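Long-range contact in VirX1 (Cyanophage Syn10, PDB 6QGM), which is a viral halogenase that iodinates diverse substrates and belongs to the tryptophan halogenase family, probably working with a flavin cofactor: residues V186-K198 with K207-A219. Numbering follows the deposited sequence.
Sequences VKHIQGKVTGYQK and KYIILDQETAIFA
Strands 193-198 and 208-211 pair as an antiparallel beta hairpin at the periphery of the mixed sheet that carries the Rossmann-type part of the fold. Backbone bonds tie them, among them I210 N to G195 O (2.8 Å) and K207 N to Q197 O (2.7 Å). T194 and G195 both face I210, and K207 and Y208 both face Q197: two classic beta bulges, the first of which shifts the register by one residue.

Where the 208-211 strand turns off at D212, K192 is held twice: its N donates to D212 OD1 at 2.9 Å, on the syn side but well out of the carboxylate plane, and its O accepts from D212 N. T194 adds a bent bond: with chi1 at 66° its OG1 turns to the N-H of Q213, 3.0 Å from N (135°).

On one face, Q197 CB lies over the Y208 ring in a CH-pi contact, 3.8 Å from its centroid. On the other, V193 CG2 meets the CD1 atoms of I209 and L211; V193 and I209 also pack on V10, V193 and L211 on I35. Where the strands part, I189 CG2 meets L211 CD2 (3.5 Å). Backbone bonds from K187, I189 and G191 attach strand 187-198, the last parallel strand, to 31-36; 206-211 and then 215-217 continue the sheet antiparallel, a beta meander as in Rossmann-type FAD-binding folds.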
ATOM      1  N   VAL B 186     -24.666  25.237  28.402  1.00 60.86           N
ATOM      2  CA  VAL B 186     -25.279  23.913  28.090  1.00 61.22           C
ATOM      3  C   VAL B 186     -26.551  23.806  28.934  1.00 62.29           C
ATOM      4  O   VAL B 186     -26.460  23.992  30.163  1.00 62.00           O
ATOM      5  CB  VAL B 186     -24.332  22.719  28.335  1.00 60.22           C
ATOM      6  CG1 VAL B 186     -25.023  21.387  28.087  1.00 59.34           C
ATOM      7  CG2 VAL B 186     -23.088  22.808  27.475  1.00 60.95           C
ATOM      8  N   LYS B 187     -27.685  23.552  28.277  1.00 62.96           N
ATOM      9  CA  LYS B 187     -29.025  23.412  28.908  1.00 64.98           C
ATOM     10  C   LYS B 187     -29.181  21.986  29.435  1.00 61.92           C
ATOM     11  O   LYS B 187     -29.249  21.065  28.629  1.00 60.15           O
ATOM     12  CB  LYS B 187     -30.106  23.762  27.891  1.00 68.26           C
ATOM     13  CG  LYS B 187     -31.378  24.325  28.485  1.00 71.07           C
ATOM     14  CD  LYS B 187     -32.331  24.656  27.363  1.00 72.60           C
ATOM     15  CE  LYS B 187     -32.843  23.408  26.661  1.00 74.31           C
ATOM     16  NZ  LYS B 187     -32.660  23.420  25.183  1.00 74.13           N
ATOM     17  N   HIS B 188     -29.192  21.829  30.751  1.00 63.21           N
ATOM     18  CA  HIS B 188     -29.388  20.544  31.466  1.00 64.31           C
ATOM     19  C   HIS B 188     -30.879  20.232  31.505  1.00 63.01           C
ATOM     20  O   HIS B 188     -31.599  21.027  32.091  1.00 62.39           O
ATOM     21  CB  HIS B 188     -28.804  20.644  32.874  1.00 65.08           C
ATOM     22  CG  HIS B 188     -28.594  19.340  33.545  1.00 65.91           C
ATOM     23  ND1 HIS B 188     -28.527  19.235  34.912  1.00 70.34           N
ATOM     24  CD2 HIS B 188     -28.468  18.093  33.057  1.00 67.44           C
ATOM     25  CE1 HIS B 188     -28.355  17.972  35.239  1.00 72.16           C
ATOM     26  NE2 HIS B 188     -28.308  17.250  34.115  1.00 70.30           N
ATOM     27  N   ILE B 189     -31.303  19.138  30.873  1.00 64.19           N
ATOM     28  CA  ILE B 189     -32.728  18.696  30.804  1.00 67.42           C
ATOM     29  C   ILE B 189     -32.862  17.345  31.515  1.00 69.02           C
ATOM     30  O   ILE B 189     -32.273  16.357  31.028  1.00 69.86           O
ATOM     31  CB  ILE B 189     -33.216  18.633  29.344  1.00 65.74           C
ATOM     32  CG1 ILE B 189     -33.195  20.023  28.697  1.00 64.29           C
ATOM     33  CG2 ILE B 189     -34.589  17.975  29.264  1.00 67.44           C
ATOM     34  CD1 ILE B 189     -33.466  20.000  27.220  1.00 64.44           C
ATOM     35  N   GLN B 190     -33.608  17.329  32.624  1.00 71.80           N
ATOM     36  CA  GLN B 190     -33.847  16.125  33.453  1.00 76.81           C
ATOM     37  C   GLN B 190     -35.023  15.372  32.842  1.00 77.76           C
ATOM     38  O   GLN B 190     -36.100  15.962  32.734  1.00 81.27           O
ATOM     39  CB  GLN B 190     -34.156  16.515  34.903  1.00 83.37           C
ATOM     40  CG  GLN B 190     -33.105  17.388  35.589  1.00 85.43           C
ATOM     41  CD  GLN B 190     -31.929  16.621  36.149  1.00 85.61           C
ATOM     42  OE1 GLN B 190     -31.053  16.178  35.407  1.00 85.78           O
ATOM     43  NE2 GLN B 190     -31.905  16.453  37.461  1.00 85.71           N
ATOM     44  N   GLY B 191     -34.822  14.128  32.412  1.00 78.10           N
ATOM     45  CA  GLY B 191     -35.871  13.362  31.728  1.00 76.50           C
ATOM     46  C   GLY B 191     -35.372  12.058  31.142  1.00 74.82           C
ATOM     47  O   GLY B 191     -34.162  11.904  30.946  1.00 72.78           O
ATOM     48  N   LYS B 192     -36.306  11.134  30.936  1.00 75.93           N
ATOM     49  CA  LYS B 192     -36.109   9.821  30.273  1.00 74.69           C
ATOM     50  C   LYS B 192     -36.565   9.982  28.820  1.00 70.87           C
ATOM     51  O   LYS B 192     -37.716  10.407  28.615  1.00 72.95           O
ATOM     52  CB  LYS B 192     -36.916   8.746  31.013  1.00 79.01           C
ATOM     53  CG  LYS B 192     -36.951   7.376  30.345  1.00 80.65           C
ATOM     54  CD  LYS B 192     -37.427   6.270  31.226  1.00 82.94           C
ATOM     55  CE  LYS B 192     -37.865   5.049  30.449  1.00 84.55           C
ATOM     56  NZ  LYS B 192     -38.780   4.228  31.274  1.00 86.74           N
ATOM     57  N   VAL B 193     -35.678   9.706  27.863  1.00 66.79           N
ATOM     58  CA  VAL B 193     -36.016   9.571  26.415  1.00 65.84           C
ATOM     59  C   VAL B 193     -36.809   8.274  26.234  1.00 68.28           C
ATOM     60  O   VAL B 193     -36.225   7.206  26.497  1.00 68.69           O
ATOM     61  CB  VAL B 193     -34.756   9.559  25.536  1.00 62.27           C
ATOM     62  CG1 VAL B 193     -35.097   9.278  24.080  1.00 61.52           C
ATOM     63  CG2 VAL B 193     -33.993  10.863  25.687  1.00 61.93           C
ATOM     64  N   THR B 194     -38.079   8.368  25.818  1.00 69.84           N
ATOM     65  CA  THR B 194     -39.023   7.221  25.723  1.00 69.76           C
ATOM     66  C   THR B 194     -39.239   6.816  24.263  1.00 68.28           C
ATOM     67  O   THR B 194     -39.476   5.620  24.036  1.00 67.06           O
ATOM     68  CB  THR B 194     -40.355   7.518  26.424  1.00 72.37           C
ATOM     69  OG1 THR B 194     -41.060   8.566  25.753  1.00 72.48           O
ATOM     70  CG2 THR B 194     -40.158   7.882  27.880  1.00 73.63           C
ATOM     71  N   GLY B 195     -39.165   7.759  23.319  1.00 68.53           N
ATOM     72  CA  GLY B 195     -39.464   7.501  21.898  1.00 69.03           C
ATOM     73  C   GLY B 195     -38.918   8.583  20.979  1.00 70.10           C
ATOM     74  O   GLY B 195     -38.113   9.439  21.438  1.00 69.78           O
ATOM     75  N   TYR B 196     -39.357   8.559  19.717  1.00 68.90           N
ATOM     76  CA  TYR B 196     -38.872   9.461  18.637  1.00 68.40           C
ATOM     77  C   TYR B 196     -39.903   9.533  17.518  1.00 65.68           C
ATOM     78  O   TYR B 196     -40.744   8.682  17.447  1.00 64.38           O
ATOM     79  CB  TYR B 196     -37.566   8.930  18.047  1.00 68.25           C
ATOM     80  CG  TYR B 196     -37.737   7.640  17.290  1.00 68.94           C
ATOM     81  CD1 TYR B 196     -37.613   6.427  17.940  1.00 69.55           C
ATOM     82  CD2 TYR B 196     -38.002   7.620  15.935  1.00 69.18           C
ATOM     83  CE1 TYR B 196     -37.744   5.218  17.275  1.00 69.85           C
ATOM     84  CE2 TYR B 196     -38.186   6.416  15.266  1.00 70.32           C
ATOM     85  CZ  TYR B 196     -38.020   5.215  15.927  1.00 70.43           C
ATOM     86  OH  TYR B 196     -38.157   4.030  15.284  1.00 72.35           O
ATOM     87  N   GLN B 197     -39.779  10.524  16.643  1.00 66.77           N
ATOM     88  CA  GLN B 197     -40.601  10.722  15.415  1.00 68.19           C
ATOM     89  C   GLN B 197     -39.614  11.009  14.276  1.00 70.94           C
ATOM     90  O   GLN B 197     -38.871  11.986  14.382  1.00 72.33           O
ATOM     91  CB  GLN B 197     -41.552  11.893  15.673  1.00 67.77           C
ATOM     92  CG  GLN B 197     -42.261  12.438  14.437  1.00 68.68           C
ATOM     93  CD  GLN B 197     -43.164  11.426  13.800  1.00 69.77           C
ATOM     94  OE1 GLN B 197     -43.783  10.631  14.490  1.00 74.96           O
ATOM     95  NE2 GLN B 197     -43.256  11.470  12.478  1.00 69.82           N
ATOM     96  N   LYS B 198     -39.661  10.206  13.222  1.00 76.00           N
ATOM     97  CA  LYS B 198     -38.822  10.435  12.014  1.00 76.47           C
ATOM     98  C   LYS B 198     -39.466  11.561  11.213  1.00 73.65           C
ATOM     99  O   LYS B 198     -40.596  11.942  11.533  1.00 76.02           O
ATOM    100  CB  LYS B 198     -38.659   9.138  11.220  1.00 81.17           C
ATOM    101  CG  LYS B 198     -38.123   7.978  12.037  1.00 83.67           C
ATOM    102  CD  LYS B 198     -36.909   7.243  11.487  1.00 87.38           C
ATOM    103  CE  LYS B 198     -35.811   7.035  12.513  1.00 90.69           C
ATOM    104  NZ  LYS B 198     -35.109   5.758  12.283  1.00 92.31           N
ATOM    105  N   LYS B 207     -37.115  13.954  13.607  1.00 67.99           N
ATOM    106  CA  LYS B 207     -37.781  15.279  13.586  1.00 69.62           C
ATOM    107  C   LYS B 207     -37.713  15.847  15.003  1.00 69.47           C
ATOM    108  O   LYS B 207     -37.523  17.064  15.162  1.00 69.57           O
ATOM    109  CB  LYS B 207     -39.207  15.130  13.054  1.00 72.70           C
ATOM    110  CG  LYS B 207     -40.000  16.424  12.939  1.00 75.28           C
ATOM    111  CD  LYS B 207     -41.510  16.256  13.135  1.00 77.39           C
ATOM    112  CE  LYS B 207     -42.278  15.741  11.938  1.00 80.46           C
ATOM    113  NZ  LYS B 207     -43.094  16.823  11.343  1.00 83.59           N
ATOM    114  N   TYR B 208     -37.872  14.974  15.992  1.00 68.66           N
ATOM    115  CA  TYR B 208     -37.651  15.242  17.435  1.00 69.36           C
ATOM    116  C   TYR B 208     -37.536  13.901  18.165  1.00 67.48           C
ATOM    117  O   TYR B 208     -37.853  12.862  17.564  1.00 65.14           O
ATOM    118  CB  TYR B 208     -38.772  16.106  18.014  1.00 72.38           C
ATOM    119  CG  TYR B 208     -40.162  15.564  17.828  1.00 73.70           C
ATOM    120  CD1 TYR B 208     -40.888  15.860  16.690  1.00 76.38           C
ATOM    121  CD2 TYR B 208     -40.776  14.807  18.806  1.00 73.67           C
ATOM    122  CE1 TYR B 208     -42.201  15.438  16.533  1.00 77.58           C
ATOM    123  CE2 TYR B 208     -42.087  14.381  18.669  1.00 77.58           C
ATOM    124  CZ  TYR B 208     -42.790  14.661  17.512  1.00 79.10           C
ATOM    125  OH  TYR B 208     -44.069  14.199  17.385  1.00 81.83           O
ATOM    126  N   ILE B 209     -37.068  13.916  19.413  1.00 67.77           N
ATOM    127  CA  ILE B 209     -37.144  12.735  20.326  1.00 71.79           C
ATOM    128  C   ILE B 209     -38.146  13.086  21.431  1.00 72.53           C
ATOM    129  O   ILE B 209     -38.369  14.305  21.652  1.00 73.25           O
ATOM    130  CB  ILE B 209     -35.759  12.337  20.880  1.00 71.99           C
ATOM    131  CG1 ILE B 209     -35.084  13.497  21.615  1.00 72.07           C
ATOM    132  CG2 ILE B 209     -34.883  11.771  19.772  1.00 71.34           C
ATOM    133  CD1 ILE B 209     -33.851  13.106  22.380  1.00 71.94           C
ATOM    134  N   ILE B 210     -38.727  12.065  22.067  1.00 71.28           N
ATOM    135  CA  ILE B 210     -39.778  12.239  23.106  1.00 71.89           C
ATOM    136  C   ILE B 210     -39.159  12.000  24.486  1.00 73.85           C
ATOM    137  O   ILE B 210     -38.430  10.984  24.656  1.00 75.47           O
ATOM    138  CB  ILE B 210     -40.993  11.320  22.870  1.00 70.77           C
ATOM    139  CG1 ILE B 210     -41.345  11.182  21.397  1.00 70.64           C
ATOM    140  CG2 ILE B 210     -42.181  11.817  23.682  1.00 71.91           C
ATOM    141  CD1 ILE B 210     -41.617  12.473  20.754  1.00 71.93           C
ATOM    142  N   LEU B 211     -39.486  12.904  25.420  1.00 75.36           N
ATOM    143  CA  LEU B 211     -39.081  12.889  26.846  1.00 74.30           C
ATOM    144  C   LEU B 211     -40.292  12.535  27.714  1.00 74.88           C
ATOM    145  O   LEU B 211     -41.301  13.265  27.635  1.00 76.44           O
ATOM    146  CB  LEU B 211     -38.550  14.279  27.199  1.00 74.05           C
ATOM    147  CG  LEU B 211     -37.296  14.268  28.059  1.00 74.41           C
ATOM    148  CD1 LEU B 211     -36.082  13.943  27.205  1.00 74.42           C
ATOM    149  CD2 LEU B 211     -37.115  15.596  28.777  1.00 74.93           C
ATOM    150  N   ASP B 212     -40.188  11.475  28.523  1.00 75.85           N
ATOM    151  CA  ASP B 212     -41.228  11.064  29.507  1.00 78.74           C
ATOM    152  C   ASP B 212     -42.587  10.926  28.806  1.00 78.10           C
ATOM    153  O   ASP B 212     -43.605  11.372  29.387  1.00 80.95           O
ATOM    154  CB  ASP B 212     -41.287  12.069  30.664  1.00 81.11           C
ATOM    155  CG  ASP B 212     -39.937  12.326  31.308  1.00 82.53           C
ATOM    156  OD1 ASP B 212     -39.187  11.332  31.513  1.00 82.74           O
ATOM    157  OD2 ASP B 212     -39.646  13.515  31.588  1.00 83.26           O
ATOM    158  N   GLN B 213     -42.598  10.356  27.596  1.00 76.37           N
ATOM    159  CA  GLN B 213     -43.823  10.101  26.789  1.00 76.58           C
ATOM    160  C   GLN B 213     -44.656  11.392  26.637  1.00 79.22           C
ATOM    161  O   GLN B 213     -45.881  11.266  26.482  1.00 80.19           O
ATOM    162  CB  GLN B 213     -44.626   8.965  27.442  1.00 75.42           C
ATOM    163  CG  GLN B 213     -44.101   7.596  27.030  1.00 75.32           C
ATOM    164  CD  GLN B 213     -44.475   6.421  27.888  1.00 75.94           C
ATOM    165  OE1 GLN B 213     -45.651   6.198  28.149  1.00 77.64           O
ATOM    166  NE2 GLN B 213     -43.475   5.644  28.281  1.00 71.93           N
ATOM    167  N   GLU B 214     -44.044  12.581  26.672  1.00 80.65           N
ATOM    168  CA  GLU B 214     -44.779  13.876  26.621  1.00 83.70           C
ATOM    169  C   GLU B 214     -44.023  14.910  25.765  1.00 83.20           C
ATOM    170  O   GLU B 214     -44.566  15.323  24.724  1.00 80.25           O
ATOM    171  CB  GLU B 214     -45.039  14.406  28.038  1.00 85.83           C
ATOM    172  CG  GLU B 214     -46.134  13.678  28.774  1.00 88.03           C
ATOM    173  CD  GLU B 214     -47.423  13.506  27.985  1.00 91.19           C
ATOM    174  OE1 GLU B 214     -47.720  14.349  27.103  1.00 92.21           O
ATOM    175  OE2 GLU B 214     -48.111  12.507  28.228  1.00 94.45           O
ATOM    176  N   THR B 215     -42.833  15.339  26.206  1.00 81.51           N
ATOM    177  CA  THR B 215     -42.107  16.523  25.675  1.00 79.65           C
ATOM    178  C   THR B 215     -41.214  16.144  24.484  1.00 78.06           C
ATOM    179  O   THR B 215     -40.394  15.224  24.611  1.00 80.31           O
ATOM    180  CB  THR B 215     -41.304  17.198  26.791  1.00 80.55           C
ATOM    181  OG1 THR B 215     -42.280  17.638  27.739  1.00 81.62           O
ATOM    182  CG2 THR B 215     -40.471  18.377  26.330  1.00 80.26           C
ATOM    183  N   ALA B 216     -41.350  16.884  23.385  1.00 76.94           N
ATOM    184  CA  ALA B 216     -40.534  16.758  22.158  1.00 74.02           C
ATOM    185  C   ALA B 216     -39.305  17.668  22.257  1.00 71.57           C
ATOM    186  O   ALA B 216     -39.487  18.886  22.416  1.00 68.94           O
ATOM    187  CB  ALA B 216     -41.365  17.110  20.950  1.00 74.38           C
ATOM    188  N   ILE B 217     -38.107  17.084  22.169  1.00 70.09           N
ATOM    189  CA  ILE B 217     -36.813  17.823  22.081  1.00 69.79           C
ATOM    190  C   ILE B 217     -36.428  17.932  20.602  1.00 68.16           C
ATOM    191  O   ILE B 217     -36.235  16.884  19.962  1.00 66.90           O
ATOM    192  CB  ILE B 217     -35.707  17.144  22.920  1.00 71.30           C
ATOM    193  CG1 ILE B 217     -35.820  17.438  24.420  1.00 72.76           C
ATOM    194  CG2 ILE B 217     -34.328  17.553  22.406  1.00 71.34           C
ATOM    195  CD1 ILE B 217     -37.162  17.144  24.999  1.00 74.27           C
ATOM    196  N   PHE B 218     -36.331  19.161  20.092  1.00 68.58           N
ATOM    197  CA  PHE B 218     -35.888  19.501  18.715  1.00 65.59           C
ATOM    198  C   PHE B 218     -34.394  19.839  18.724  1.00 61.43           C
ATOM    199  O   PHE B 218     -33.959  20.629  19.550  1.00 61.28           O
ATOM    200  CB  PHE B 218     -36.730  20.661  18.173  1.00 66.20           C
ATOM    201  CG  PHE B 218     -38.197  20.342  17.989  1.00 68.61           C
ATOM    202  CD1 PHE B 218     -38.659  19.779  16.806  1.00 68.57           C
ATOM    203  CD2 PHE B 218     -39.120  20.588  19.005  1.00 69.76           C
ATOM    204  CE1 PHE B 218     -40.002  19.480  16.643  1.00 68.73           C
ATOM    205  CE2 PHE B 218     -40.462  20.286  18.837  1.00 68.50           C
ATOM    206  CZ  PHE B 218     -40.900  19.743  17.656  1.00 68.96           C
ATOM    207  N   ALA B 219     -33.627  19.231  17.829  1.00 59.03           N
ATOM    208  CA  ALA B 219     -32.196  19.520  17.616  1.00 56.90           C
ATOM    209  C   ALA B 219     -31.854  19.193  16.164  1.00 57.65           C
ATOM    210  O   ALA B 219     -32.572  18.364  15.570  1.00 55.51           O
ATOM    211  CB  ALA B 219     -31.350  18.720  18.579  1.00 55.81           C
TER